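Local structure of flavoprotein (Thermotoga maritima, 5V8S) at residues P14-E19 with I78-K83; T91-N96 with P107-T112; T269-S274 with S311-D316; V355-V360 with E373-T378. The protein probably acts as an FMN-binding electron-transfer oxidoreductase and holds a mu-oxo-diiron centre. The protein carries 1 engineered substitution. All blocks are in the same frame, centred on the assembly; numbering follows the deposited sequence. Where two conformers were deposited one is given.

Interaction 1: P14-E19 with I78-K83; sequences PKIWTE and IDALSK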
loop_
_atom_site.group_PDB
_atom_site.type_symbol
_atom_site.label_atom_id
_atom_site.label_comp_id
_atom_site.label_asym_id
_atom_site.label_seq_id
_atom_site.Cartn_x
_atom_site.Cartn_y
_atom_site.Cartn_z
ATOM N N PRO A 14 -14.298 12.090 22.384
ATOM C CA PRO A 14 -14.105 13.050 21.293
ATOM C C PRO A 14 -14.826 14.355 21.583
ATOM O O PRO A 14 -15.786 14.414 22.355
ATOM C CB PRO A 14 -14.721 12.347 20.076
ATOM C CG PRO A 14 -14.949 10.923 20.504
ATOM C CD PRO A 14 -15.180 10.985 21.975
ATOM N N LYS A 15 -14.340 15.415 20.947
ATOM C CA LYS A 15 -15.013 16.703 21.037
ATOM C C LYS A 15 -16.362 16.583 20.354
ATOM O O LYS A 15 -16.457 16.101 19.220
ATOM C CB LYS A 15 -14.175 17.786 20.357
ATOM C CG LYS A 15 -14.878 19.126 20.110
ATOM C CD LYS A 15 -14.380 20.212 21.021
ATOM C CE LYS A 15 -15.052 21.552 20.720
ATOM N NZ LYS A 15 -16.440 21.671 21.303
ATOM N N ILE A 16 -17.410 17.019 21.043
ATOM C CA ILE A 16 -18.758 17.054 20.487
ATOM C C ILE A 16 -19.228 18.494 20.501
ATOM O O ILE A 16 -19.038 19.200 21.501
ATOM C CB ILE A 16 -19.714 16.152 21.283
ATOM C CG1 ILE A 16 -19.270 14.698 21.132
ATOM C CG2 ILE A 16 -21.176 16.350 20.814
ATOM C CD1 ILE A 16 -19.981 13.741 22.037
ATOM N N TRP A 17 -19.814 18.935 19.387
ATOM C CA TRP A 17 -20.398 20.265 19.273
ATOM C C TRP A 17 -21.907 20.096 19.150
ATOM O O TRP A 17 -22.374 19.284 18.348
ATOM C CB TRP A 17 -19.907 20.994 18.019
ATOM C CG TRP A 17 -18.434 20.995 17.743
ATOM C CD1 TRP A 17 -17.636 19.916 17.505
ATOM C CD2 TRP A 17 -17.591 22.151 17.613
ATOM N NE1 TRP A 17 -16.349 20.324 17.259
ATOM C CE2 TRP A 17 -16.297 21.691 17.309
ATOM C CE3 TRP A 17 -17.811 23.530 17.724
ATOM C CZ2 TRP A 17 -15.219 22.557 17.129
ATOM C CZ3 TRP A 17 -16.738 24.386 17.547
ATOM C CH2 TRP A 17 -15.465 23.897 17.250
ATOM N N THR A 18 -22.665 20.872 19.924
ATOM C CA THR A 18 -24.120 20.927 19.816
ATOM C C THR A 18 -24.491 22.404 19.825
ATOM O O THR A 18 -24.273 23.093 20.827
ATOM C CB THR A 18 -24.786 20.198 20.989
ATOM O OG1 THR A 18 -24.416 18.814 20.979
ATOM C CG2 THR A 18 -26.289 20.292 20.908
ATOM N N GLU A 19 -25.017 22.907 18.714
ATOM C CA GLU A 19 -25.238 24.346 18.618
ATOM C C GLU A 19 -26.422 24.662 17.716
ATOM O O GLU A 19 -26.629 24.014 16.685
ATOM C CB GLU A 19 -23.969 25.027 18.093
ATOM C CG GLU A 19 -24.098 26.526 17.889
ATOM C CD GLU A 19 -22.756 27.243 17.895
ATOM O OE1 GLU A 19 -21.857 26.821 18.659
ATOM O OE2 GLU A 19 -22.604 28.228 17.137
ATOM N N ILE A 78 -26.854 9.557 21.094
ATOM C CA ILE A 78 -28.100 9.609 21.858
ATOM C C ILE A 78 -27.985 10.622 22.990
ATOM O O ILE A 78 -28.878 11.458 23.198
ATOM C CB ILE A 78 -28.481 8.208 22.379
ATOM C CG1 ILE A 78 -28.806 7.254 21.229
ATOM C CG2 ILE A 78 -29.644 8.284 23.358
ATOM C CD1 ILE A 78 -29.810 7.754 20.245
ATOM N N ASP A 79 -26.882 10.568 23.738
ATOM C CA ASP A 79 -26.719 11.489 24.856
ATOM C C ASP A 79 -26.734 12.936 24.380
ATOM O O ASP A 79 -27.396 13.787 24.983
ATOM C CB ASP A 79 -25.430 11.174 25.615
ATOM C CG ASP A 79 -25.419 9.761 26.177
ATOM O OD1 ASP A 79 -26.513 9.186 26.371
ATOM O OD2 ASP A 79 -24.317 9.226 26.428
ATOM N N ALA A 80 -26.035 13.230 23.280
ATOM C CA ALA A 80 -26.000 14.604 22.783
ATOM C C ALA A 80 -27.363 15.032 22.261
ATOM O O ALA A 80 -27.821 16.149 22.534
ATOM C CB ALA A 80 -24.956 14.752 21.680
ATOM N N LEU A 81 -28.028 14.152 21.509
ATOM C CA LEU A 81 -29.354 14.463 20.985
ATOM C C LEU A 81 -30.336 14.783 22.110
ATOM O O LEU A 81 -31.164 15.699 21.987
ATOM C CB LEU A 81 -29.856 13.267 20.175
ATOM C CG LEU A 81 -31.238 13.383 19.541
ATOM C CD1 LEU A 81 -31.283 14.527 18.538
ATOM C CD2 LEU A 81 -31.602 12.072 18.881
ATOM N N SER A 82 -30.261 14.034 23.212
ATOM C CA SER A 82 -31.215 14.188 24.303
ATOM C C SER A 82 -31.069 15.522 25.016
ATOM O O SER A 82 -31.966 15.906 25.775
ATOM C CB SER A 82 -31.032 13.063 25.322
ATOM O OG SER A 82 -31.272 11.791 24.737
ATOM N N LYS A 83 -29.959 16.224 24.816
ATOM C CA LYS A 83 -29.790 17.524 25.448
ATOM C C LYS A 83 -30.574 18.615 24.735
ATOM O O LYS A 83 -30.850 19.659 25.341
ATOM C CB LYS A 83 -28.305 17.893 25.525
ATOM C CG LYS A 83 -27.464 16.943 26.382
ATOM C CD LYS A 83 -26.016 17.408 26.455
ATOM C CE LYS A 83 -25.109 16.391 27.136
ATOM N NZ LYS A 83 -23.681 16.845 27.175
#

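Interaction 2: T91-N96 with P107-T112; sequences THIIVN and PATLKT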
loop_
_atom_site.group_PDB
_atom_site.type_symbol
_atom_site.label_atom_id
_atom_site.label_comp_id
_atom_site.label_asym_id
_atom_site.label_seq_id
_atom_site.Cartn_x
_atom_site.Cartn_y
_atom_site.Cartn_z
ATOM N N THR A 91 -40.225 12.999 15.128
ATOM C CA THR A 91 -41.286 12.541 14.244
ATOM C C THR A 91 -40.784 12.071 12.889
ATOM O O THR A 91 -41.463 11.256 12.245
ATOM C CB THR A 91 -42.318 13.662 14.004
ATOM O OG1 THR A 91 -41.659 14.829 13.496
ATOM C CG2 THR A 91 -43.086 14.023 15.297
ATOM N N HIS A 92 -39.626 12.559 12.440
ATOM C CA HIS A 92 -39.093 12.258 11.119
ATOM C C HIS A 92 -37.593 12.067 11.213
ATOM O O HIS A 92 -36.929 12.748 11.993
ATOM C CB HIS A 92 -39.342 13.425 10.163
ATOM C CG HIS A 92 -40.780 13.659 9.863
ATOM N ND1 HIS A 92 -41.639 14.253 10.767
ATOM C CD2 HIS A 92 -41.514 13.384 8.761
ATOM C CE1 HIS A 92 -42.844 14.323 10.234
ATOM N NE2 HIS A 92 -42.801 13.798 9.022
ATOM N N ILE A 93 -37.073 11.134 10.417
ATOM C CA ILE A 93 -35.636 11.001 10.192
ATOM C C ILE A 93 -35.393 10.966 8.687
ATOM O O ILE A 93 -35.942 10.109 7.981
ATOM C CB ILE A 93 -35.045 9.742 10.861
ATOM C CG1 ILE A 93 -35.303 9.755 12.369
ATOM C CG2 ILE A 93 -33.539 9.670 10.593
ATOM C CD1 ILE A 93 -34.937 8.486 13.098
ATOM N N ILE A 94 -34.564 11.888 8.198
ATOM C CA ILE A 94 -34.188 11.943 6.786
ATOM C C ILE A 94 -32.806 11.331 6.634
ATOM O O ILE A 94 -31.862 11.724 7.326
ATOM C CB ILE A 94 -34.205 13.384 6.247
ATOM C CG1 ILE A 94 -35.640 13.940 6.290
ATOM C CG2 ILE A 94 -33.655 13.415 4.811
ATOM C CD1 ILE A 94 -35.767 15.404 5.832
ATOM N N VAL A 95 -32.704 10.356 5.750
ATOM C CA VAL A 95 -31.457 9.647 5.480
ATOM C C VAL A 95 -31.052 9.990 4.049
ATOM O O VAL A 95 -31.539 9.395 3.085
ATOM C CB VAL A 95 -31.619 8.138 5.690
ATOM C CG1 VAL A 95 -30.310 7.415 5.404
ATOM C CG2 VAL A 95 -32.077 7.866 7.110
ATOM N N ASN A 96 -30.137 10.958 3.903
ATOM C CA ASN A 96 -29.683 11.362 2.584
ATOM C C ASN A 96 -28.782 10.303 1.941
ATOM O O ASN A 96 -28.664 10.273 0.714
ATOM C CB ASN A 96 -28.892 12.667 2.703
ATOM C CG ASN A 96 -29.776 13.873 2.978
ATOM O OD1 ASN A 96 -30.738 14.129 2.248
ATOM N ND2 ASN A 96 -29.450 14.636 4.037
ATOM N N PRO A 107 -29.998 2.568 14.235
ATOM C CA PRO A 107 -30.717 1.559 15.032
ATOM C C PRO A 107 -30.892 1.967 16.483
ATOM O O PRO A 107 -31.994 1.835 17.046
ATOM C CB PRO A 107 -29.862 0.294 14.856
ATOM C CG PRO A 107 -29.175 0.482 13.558
ATOM C CD PRO A 107 -28.895 1.970 13.464
ATOM N N ALA A 108 -29.846 2.524 17.089
ATOM C CA ALA A 108 -29.936 2.970 18.476
ATOM C C ALA A 108 -30.909 4.130 18.612
ATOM O O ALA A 108 -31.663 4.215 19.599
ATOM C CB ALA A 108 -28.550 3.395 18.952
ATOM N N THR A 109 -30.930 5.021 17.621
ATOM C CA THR A 109 -31.853 6.149 17.659
ATOM C C THR A 109 -33.290 5.657 17.622
ATOM O O THR A 109 -34.139 6.124 18.392
ATOM C CB THR A 109 -31.565 7.095 16.488
ATOM O OG1 THR A 109 -30.211 7.548 16.570
ATOM C CG2 THR A 109 -32.489 8.322 16.522
ATOM N N LEU A 110 -33.585 4.708 16.731
ATOM C CA LEU A 110 -34.957 4.222 16.615
ATOM C C LEU A 110 -35.405 3.547 17.906
ATOM O O LEU A 110 -36.551 3.709 18.340
ATOM C CB LEU A 110 -35.078 3.267 15.421
ATOM C CG LEU A 110 -34.853 3.861 14.026
ATOM C CD1 LEU A 110 -34.928 2.802 12.950
ATOM C CD2 LEU A 110 -35.865 4.961 13.742
ATOM N N LYS A 111 -34.513 2.797 18.547
ATOM C CA LYS A 111 -34.863 2.154 19.811
ATOM C C LYS A 111 -35.115 3.185 20.905
ATOM O O LYS A 111 -36.030 3.024 21.725
ATOM C CB LYS A 111 -33.751 1.195 20.240
ATOM C CG LYS A 111 -34.148 -0.279 20.195
ATOM C CD LYS A 111 -32.934 -1.199 20.340
ATOM C CE LYS A 111 -33.321 -2.676 20.238
ATOM N NZ LYS A 111 -32.119 -3.568 20.235
ATOM N N THR A 112 -34.309 4.247 20.943
ATOM C CA THR A 112 -34.493 5.281 21.954
ATOM C C THR A 112 -35.791 6.047 21.729
ATOM O O THR A 112 -36.468 6.425 22.693
ATOM C CB THR A 112 -33.296 6.228 21.945
ATOM O OG1 THR A 112 -32.101 5.473 22.138
ATOM C CG2 THR A 112 -33.397 7.246 23.059
#

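Interaction 3: T269-S274 with S311-D316; sequences TVIYDS and SEILKD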
loop_
_atom_site.group_PDB
_atom_site.type_symbol
_atom_site.label_atom_id
_atom_site.label_comp_id
_atom_site.label_asym_id
_atom_site.label_seq_id
_atom_site.Cartn_x
_atom_site.Cartn_y
_atom_site.Cartn_z
ATOM N N THR A 269 3.208 17.595 -10.301
ATOM C CA THR A 269 3.381 16.585 -9.259
ATOM C C THR A 269 4.268 15.464 -9.794
ATOM O O THR A 269 4.015 14.922 -10.874
ATOM C CB THR A 269 2.035 16.072 -8.710
ATOM O OG1 THR A 269 1.325 17.165 -8.115
ATOM C CG2 THR A 269 2.234 15.045 -7.632
ATOM N N VAL A 270 5.321 15.161 -9.047
ATOM C CA VAL A 270 6.359 14.208 -9.434
ATOM C C VAL A 270 6.253 13.033 -8.478
ATOM O O VAL A 270 6.347 13.209 -7.255
ATOM C CB VAL A 270 7.752 14.839 -9.335
ATOM C CG1 VAL A 270 8.822 13.844 -9.797
ATOM C CG2 VAL A 270 7.815 16.124 -10.146
ATOM N N ILE A 271 6.071 11.839 -9.035
ATOM C CA ILE A 271 5.789 10.639 -8.260
ATOM C C ILE A 271 6.748 9.557 -8.740
ATOM O O ILE A 271 6.724 9.197 -9.921
ATOM C CB ILE A 271 4.335 10.173 -8.454
ATOM C CG1 ILE A 271 3.340 11.252 -8.054
ATOM C CG2 ILE A 271 4.075 8.885 -7.663
ATOM C CD1 ILE A 271 1.997 11.034 -8.690
ATOM N N TYR A 272 7.564 9.020 -7.837
ATOM C CA TYR A 272 8.513 8.006 -8.273
ATOM C C TYR A 272 8.851 7.021 -7.171
ATOM O O TYR A 272 8.710 7.300 -5.978
ATOM C CB TYR A 272 9.794 8.639 -8.825
ATOM C CG TYR A 272 10.651 9.430 -7.860
ATOM C CD1 TYR A 272 10.409 10.783 -7.626
ATOM C CD2 TYR A 272 11.783 8.877 -7.282
ATOM C CE1 TYR A 272 11.207 11.511 -6.776
ATOM C CE2 TYR A 272 12.590 9.613 -6.433
ATOM C CZ TYR A 272 12.320 10.940 -6.203
ATOM O OH TYR A 272 13.140 11.701 -5.378
ATOM N N ASP A 273 9.329 5.852 -7.603
ATOM C CA ASP A 273 9.883 4.842 -6.709
ATOM C C ASP A 273 11.345 4.607 -7.062
ATOM O O ASP A 273 11.680 4.378 -8.229
ATOM C CB ASP A 273 9.057 3.527 -6.669
ATOM C CG ASP A 273 8.910 2.819 -8.030
ATOM O OD1 ASP A 273 9.240 3.391 -9.091
ATOM O OD2 ASP A 273 8.430 1.638 -8.010
ATOM N N SER A 274 12.211 4.672 -6.049
ATOM C CA SER A 274 13.646 4.544 -6.239
ATOM C C SER A 274 14.042 3.358 -5.379
ATOM O O SER A 274 14.163 3.491 -4.153
ATOM C CB SER A 274 14.338 5.838 -5.847
ATOM O OG SER A 274 15.724 5.733 -6.057
ATOM N N SER A 311 -3.344 8.976 -0.074
ATOM C CA SER A 311 -4.356 10.032 -0.033
ATOM C C SER A 311 -3.763 11.405 -0.315
ATOM O O SER A 311 -4.449 12.271 -0.866
ATOM C CB SER A 311 -5.050 10.018 1.328
ATOM O OG SER A 311 -4.147 10.355 2.368
ATOM N N GLU A 312 -2.505 11.629 0.066
ATOM C CA GLU A 312 -1.859 12.909 -0.197
ATOM C C GLU A 312 -1.443 13.036 -1.657
ATOM O O GLU A 312 -1.560 14.115 -2.246
ATOM C CB GLU A 312 -0.650 13.061 0.713
ATOM C CG GLU A 312 -0.994 13.228 2.168
ATOM C CD GLU A 312 -1.678 14.560 2.446
ATOM O OE1 GLU A 312 -1.198 15.586 1.924
ATOM O OE2 GLU A 312 -2.671 14.579 3.185
ATOM N N ILE A 313 -0.949 11.959 -2.260
ATOM C CA ILE A 313 -0.705 11.977 -3.700
ATOM C C ILE A 313 -1.978 12.356 -4.441
ATOM O O ILE A 313 -1.983 13.244 -5.299
ATOM C CB ILE A 313 -0.168 10.616 -4.172
ATOM C CG1 ILE A 313 1.193 10.334 -3.531
ATOM C CG2 ILE A 313 -0.046 10.590 -5.696
ATOM C CD1 ILE A 313 1.711 8.916 -3.737
ATOM N N LEU A 314 -3.079 11.681 -4.119
ATOM C CA LEU A 314 -4.321 11.873 -4.854
ATOM C C LEU A 314 -4.827 13.302 -4.714
ATOM O O LEU A 314 -5.306 13.894 -5.686
ATOM C CB LEU A 314 -5.348 10.860 -4.365
ATOM C CG LEU A 314 -5.134 9.423 -4.833
ATOM C CD1 LEU A 314 -6.098 8.531 -4.131
ATOM C CD2 LEU A 314 -5.314 9.286 -6.314
ATOM N N LYS A 315 -4.682 13.885 -3.524
ATOM C CA LYS A 315 -5.126 15.254 -3.286
ATOM C C LYS A 315 -4.462 16.251 -4.222
ATOM O O LYS A 315 -5.067 17.289 -4.560
ATOM C CB LYS A 315 -4.807 15.617 -1.843
ATOM C CG LYS A 315 -4.960 17.056 -1.487
ATOM C CD LYS A 315 -4.221 17.354 -0.191
ATOM C CE LYS A 315 -2.735 17.508 -0.424
ATOM N NZ LYS A 315 -2.093 17.950 0.832
ATOM N N ASP A 316 -3.230 15.981 -4.625
ATOM C CA ASP A 316 -2.472 16.946 -5.411
ATOM C C ASP A 316 -2.686 16.818 -6.912
ATOM O O ASP A 316 -2.242 17.700 -7.652
ATOM C CB ASP A 316 -0.979 16.855 -5.041
ATOM C CG ASP A 316 -0.641 17.724 -3.830
ATOM O OD1 ASP A 316 -1.126 18.876 -3.783
ATOM O OD2 ASP A 316 0.039 17.267 -2.905
#

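Interaction 4: V355-V360 with E373-T378; sequences VLVFGV and ELLKET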
loop_
_atom_site.group_PDB
_atom_site.type_symbol
_atom_site.label_atom_id
_atom_site.label_comp_id
_atom_site.label_asym_id
_atom_site.label_seq_id
_atom_site.Cartn_x
_atom_site.Cartn_y
_atom_site.Cartn_z
ATOM N N VAL A 355 1.607 14.041 -19.225
ATOM C CA VAL A 355 2.459 13.255 -18.342
ATOM C C VAL A 355 3.799 13.023 -19.028
ATOM O O VAL A 355 3.859 12.825 -20.244
ATOM C CB VAL A 355 1.796 11.897 -18.009
ATOM C CG1 VAL A 355 2.712 10.964 -17.231
ATOM C CG2 VAL A 355 0.475 12.138 -17.256
ATOM N N LEU A 356 4.870 13.030 -18.239
ATOM C CA LEU A 356 6.162 12.497 -18.655
ATOM C C LEU A 356 6.424 11.223 -17.874
ATOM O O LEU A 356 6.163 11.171 -16.669
ATOM C CB LEU A 356 7.309 13.453 -18.322
ATOM C CG LEU A 356 7.326 14.817 -19.008
ATOM C CD1 LEU A 356 8.493 15.651 -18.499
ATOM C CD2 LEU A 356 7.373 14.650 -20.525
ATOM N N VAL A 357 6.980 10.214 -18.547
ATOM C CA VAL A 357 7.376 8.968 -17.909
ATOM C C VAL A 357 8.881 8.815 -18.065
ATOM O O VAL A 357 9.413 8.950 -19.174
ATOM C CB VAL A 357 6.639 7.749 -18.494
ATOM C CG1 VAL A 357 7.156 6.444 -17.834
ATOM C CG2 VAL A 357 5.139 7.897 -18.316
ATOM N N PHE A 358 9.557 8.604 -16.945
ATOM C CA PHE A 358 10.949 8.184 -16.899
ATOM C C PHE A 358 10.955 6.770 -16.340
ATOM O O PHE A 358 10.335 6.504 -15.310
ATOM C CB PHE A 358 11.768 9.095 -15.969
ATOM C CG PHE A 358 11.906 10.524 -16.440
ATOM C CD1 PHE A 358 10.868 11.420 -16.306
ATOM C CD2 PHE A 358 13.095 10.983 -16.970
ATOM C CE1 PHE A 358 11.011 12.739 -16.730
ATOM C CE2 PHE A 358 13.238 12.294 -17.395
ATOM C CZ PHE A 358 12.198 13.175 -17.278
ATOM N N GLY A 359 11.651 5.860 -16.993
ATOM C CA GLY A 359 11.624 4.483 -16.535
ATOM C C GLY A 359 12.919 3.766 -16.821
ATOM O O GLY A 359 13.574 4.018 -17.839
ATOM N N VAL A 360 13.287 2.866 -15.904
ATOM C CA VAL A 360 14.441 2.009 -16.103
ATOM C C VAL A 360 14.135 0.992 -17.188
ATOM O O VAL A 360 13.004 0.498 -17.306
ATOM C CB VAL A 360 14.741 1.306 -14.772
ATOM C CG1 VAL A 360 15.766 0.226 -14.977
ATOM C CG2 VAL A 360 15.224 2.338 -13.751
ATOM N N GLU A 373 2.019 1.842 -20.998
ATOM C CA GLU A 373 0.856 1.207 -21.611
ATOM C C GLU A 373 -0.367 1.338 -20.713
ATOM O O GLU A 373 -1.491 1.531 -21.194
ATOM C CB GLU A 373 1.160 -0.271 -21.881
ATOM C CG GLU A 373 0.461 -0.834 -23.106
ATOM C CD GLU A 373 0.553 -2.351 -23.205
ATOM O OE1 GLU A 373 -0.505 -3.019 -23.156
ATOM O OE2 GLU A 373 1.684 -2.873 -23.331
ATOM N N LEU A 374 -0.165 1.236 -19.400
ATOM C CA LEU A 374 -1.274 1.357 -18.461
ATOM C C LEU A 374 -1.842 2.774 -18.457
ATOM O O LEU A 374 -3.064 2.969 -18.524
ATOM C CB LEU A 374 -0.792 0.969 -17.066
ATOM C CG LEU A 374 -1.814 1.160 -15.963
ATOM C CD1 LEU A 374 -3.120 0.417 -16.296
ATOM C CD2 LEU A 374 -1.212 0.684 -14.660
ATOM N N LEU A 375 -0.967 3.778 -18.356
ATOM C CA LEU A 375 -1.418 5.165 -18.387
ATOM C C LEU A 375 -2.046 5.507 -19.730
ATOM O O LEU A 375 -2.952 6.352 -19.796
ATOM C CB LEU A 375 -0.243 6.097 -18.084
ATOM C CG LEU A 375 0.115 6.240 -16.604
ATOM C CD1 LEU A 375 1.543 6.713 -16.449
ATOM C CD2 LEU A 375 -0.845 7.207 -15.918
ATOM N N LYS A 376 -1.599 4.838 -20.797
ATOM C CA LYS A 376 -2.131 5.100 -22.128
ATOM C C LYS A 376 -3.615 4.765 -22.220
ATOM O O LYS A 376 -4.327 5.395 -23.000
ATOM C CB LYS A 376 -1.339 4.310 -23.170
ATOM C CG LYS A 376 -1.343 4.898 -24.570
ATOM C CD LYS A 376 -0.245 5.928 -24.781
ATOM C CE LYS A 376 -0.177 6.375 -26.237
ATOM N NZ LYS A 376 0.819 7.454 -26.410
ATOM N N GLU A 377 -4.118 3.809 -21.432
ATOM C CA GLU A 377 -5.554 3.517 -21.481
ATOM C C GLU A 377 -6.399 4.706 -21.054
ATOM O O GLU A 377 -7.594 4.760 -21.374
ATOM C CB GLU A 377 -5.930 2.390 -20.519
ATOM C CG GLU A 377 -5.000 1.200 -20.525
ATOM C CD GLU A 377 -5.538 0.055 -19.692
ATOM O OE1 GLU A 377 -6.749 -0.248 -19.800
ATOM O OE2 GLU A 377 -4.750 -0.538 -18.927
ATOM N N THR A 378 -5.818 5.636 -20.320
ATOM C CA THR A 378 -6.582 6.604 -19.563
ATOM C C THR A 378 -6.662 7.920 -20.302
ATOM O O THR A 378 -6.224 8.059 -21.453
ATOM C CB THR A 378 -5.947 6.779 -18.185
ATOM O OG1 THR A 378 -4.708 7.504 -18.292
ATOM C CG2 THR A 378 -5.669 5.432 -17.573
#

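Interaction 1: P14-E19 with I78-K83
Ile78 O, gripped by both Ser82 N and Ser82 OG, belongs to the helix turn that presents the Ala80 methyl to Ile16 and Thr18. The two donors arrive from opposite faces of the carbonyl plane; the hydroxyl bond, Ser82 OG to Ile78 O, is 2.9 Å long and sits 40° out of that plane. Ser82 thus turns its polar end back onto its own helix.

From the strand, two contacts reach Ala80 CB. Ile16 CG2, the branch anti to the backbone N, lies 4.2 Å from Ala80 CB, and the hydroxyl of Thr18 comes equally close, with OG1 at 4.2 Å from Ala80 CB. Trp17, between them in sequence, has its ring on the other side of the strand, where Lys15 CE rests 3.6 Å above its plane, offset toward the rim, and NE1 bonds to Asp33.

The joint lays helix 74-82 against strand 16-22, an outermost strand of the seven-stranded sheet in the metallo-beta-lactamase-like part, with Leu81 and Thr18 both reaching Leu30 of the neighbouring strand. With no hydrogen bond between the segments, the contact rests on dispersion around one small methyl group.

Interaction 2: T91-N96 with P107-T112
Strand 92-94 and helix 106-113 run closest at Ile93 and Leu110, whose CA atoms stand 9.4 Å apart, a spacing bridged by side chains alone. The bridge is built mainly from Ile93. Its CD1 is the atom that reaches across, and it meets Leu110 CD2 at 3.7 Å. The two side chains cross obliquely, touching through methyl ends and not along their length. An extended chi2 of 172° carries Ile93 CD1 outward from the strand toward the helix. Leu110 does not set out straight at the strand, but its branched end comes nearer, and Val117 touches both it and Ile93. On the preceding residue of the helix, Thr109 offers its methyl: CG2 lies 4.2 Å from Ile93 CD1, while its OG1 is bonded to Ser105 O one turn back.

A second hydroxyl of the helix is used in the same economical way. Thr112 OG1 bonds to Ala108 O at 2.9 Å, tilted 34° from the carbonyl plane, and Thr112 N takes the same oxygen from the opposite face.

Strand, helix and the following strand 118-121, parallel to the first and beside it in the sheet, form a beta-alpha-beta crossover. The connection from the strand to the helix carries His97, Glu99, Asp101 and the engineered Asp102, all lining the mu-oxo-diiron pocket, in a layout characteristic of the metallo-beta-lactamase fold as used by flavodiiron proteins.

Interaction 3: T269-S274 with S311-D316
Ile271 and Ile313 share nearly the same torsions, with CG1 beside the backbone N in each (chi1 -58° and -64°), yet they use different branches to meet. From the strand, the longer arm of Ile271 extends to its tip; from the helix, Ile313 answers with CG2, the short branch lying anti to its own backbone N. Ile271 CD1 reaches Ile313 CG2 at 3.7 Å, and Ile271 CG1 follows at 4.2 Å from that same methyl, so one methyl of Ile313 lies against the last two carbons of the longer Ile271 arm as the side chains pass at a slant.

The second meeting, at the beginning of segment 269-274 and the end of segment 311-316, is of another kind. Thr269 and Asp316 cross at about a right angle. Thr269 OG1 lies 3.6 Å from Asp316 O and 3.9 Å from Asp316 CB, which is contact without a hydrogen bond. Ser320 OG supplies the missing link, bonding to both Thr269 OG1 and Asp316 O. The Asp316 carboxylate is likewise held from outside, OD1 by a salt bridge to Lys267 and OD2 by Tyr300.

Along the helix, Lys315 NZ forms a salt bridge to Glu312 OE1 at 2.8 Å, on the syn side but 24° out of the carboxylate plane, and Lys208 of helix 196-214 takes OE2.

Here helix 310-316 is laid on strand 267-273, next to the outermost strand 296-302 of the parallel flavodoxin-like sheet. Its chemistry is divided: a purely apolar isoleucine pair fastens the middle, while near Asp316 the hydroxyl of buried Thr269 is satisfied through a serine that serves both segments.

Interaction 4: V355-V360 with E373-T378
Leu375 reaches from helix 371-376 to Val355 and Val357 on strand 354-360, within a beta-alpha-beta unit of the flavodoxin-like domain that strand 381-388 completes. Traced outward, Leu375 CB leaves the helix in the direction of the strand but ends short of it, still 5.7 Å from Val357 CG2. CG is still a spacer with respect to the strand. At that carbon the chain forks; with CD1 nearly anti to CA (chi2 158°), this branch runs on toward the strand and does all the touching. CD1 comes 4.2 Å from Val357 CG2 and 4.5 Å from Val355 CG1, so that one methyl is shared between two residues on the same face of the strand. The other branch, CD2, makes no close approach to either valine; Phe325 of the adjoining strand 322-327 also packs on the leucine side chain.

The distances are those of relaxed van der Waals packing, and no hydrogen bond passes between the segments. Val355 also leans on Phe325 and on Phe380 of a loop, and Val357 on Phe385 of strand 381-388, so the leucine enters an apolar layer already lined by aromatic rings.

The polar contacts of Leu375 are made by its backbone. Leu375 O accepts from Thr378 N and from the Thr378 hydroxyl, which in turn is bonded to Phe380 N. The bond from Thr378 OG1 to Leu375 O, only 2.6 Å long, lies in the carbonyl plane on a lone pair, with a C=O...donor angle of 140°.

How the interactions relate
From the N terminus onward the four contacts come strictly in series, none nesting in or crossing another. Interaction 1 closes the longest loop, 58 residues rich in strand, and brings a helix back to an outermost strand. Interaction 2 follows with a short loop of ten residues on the same sheet. The two touch directly, Ile78 CD1 of the first lying 3.7 Å from Thr109 CA of the second, so neighbouring helices are joined. Interactions 3 and 4, with loops of 36 and 12 residues, both tie helices to the parallel flavodoxin-like sheet; their centres are about 14 Å apart and their nearest atoms about 7 Å. The two pairs lie on opposite sides of the chain's centre.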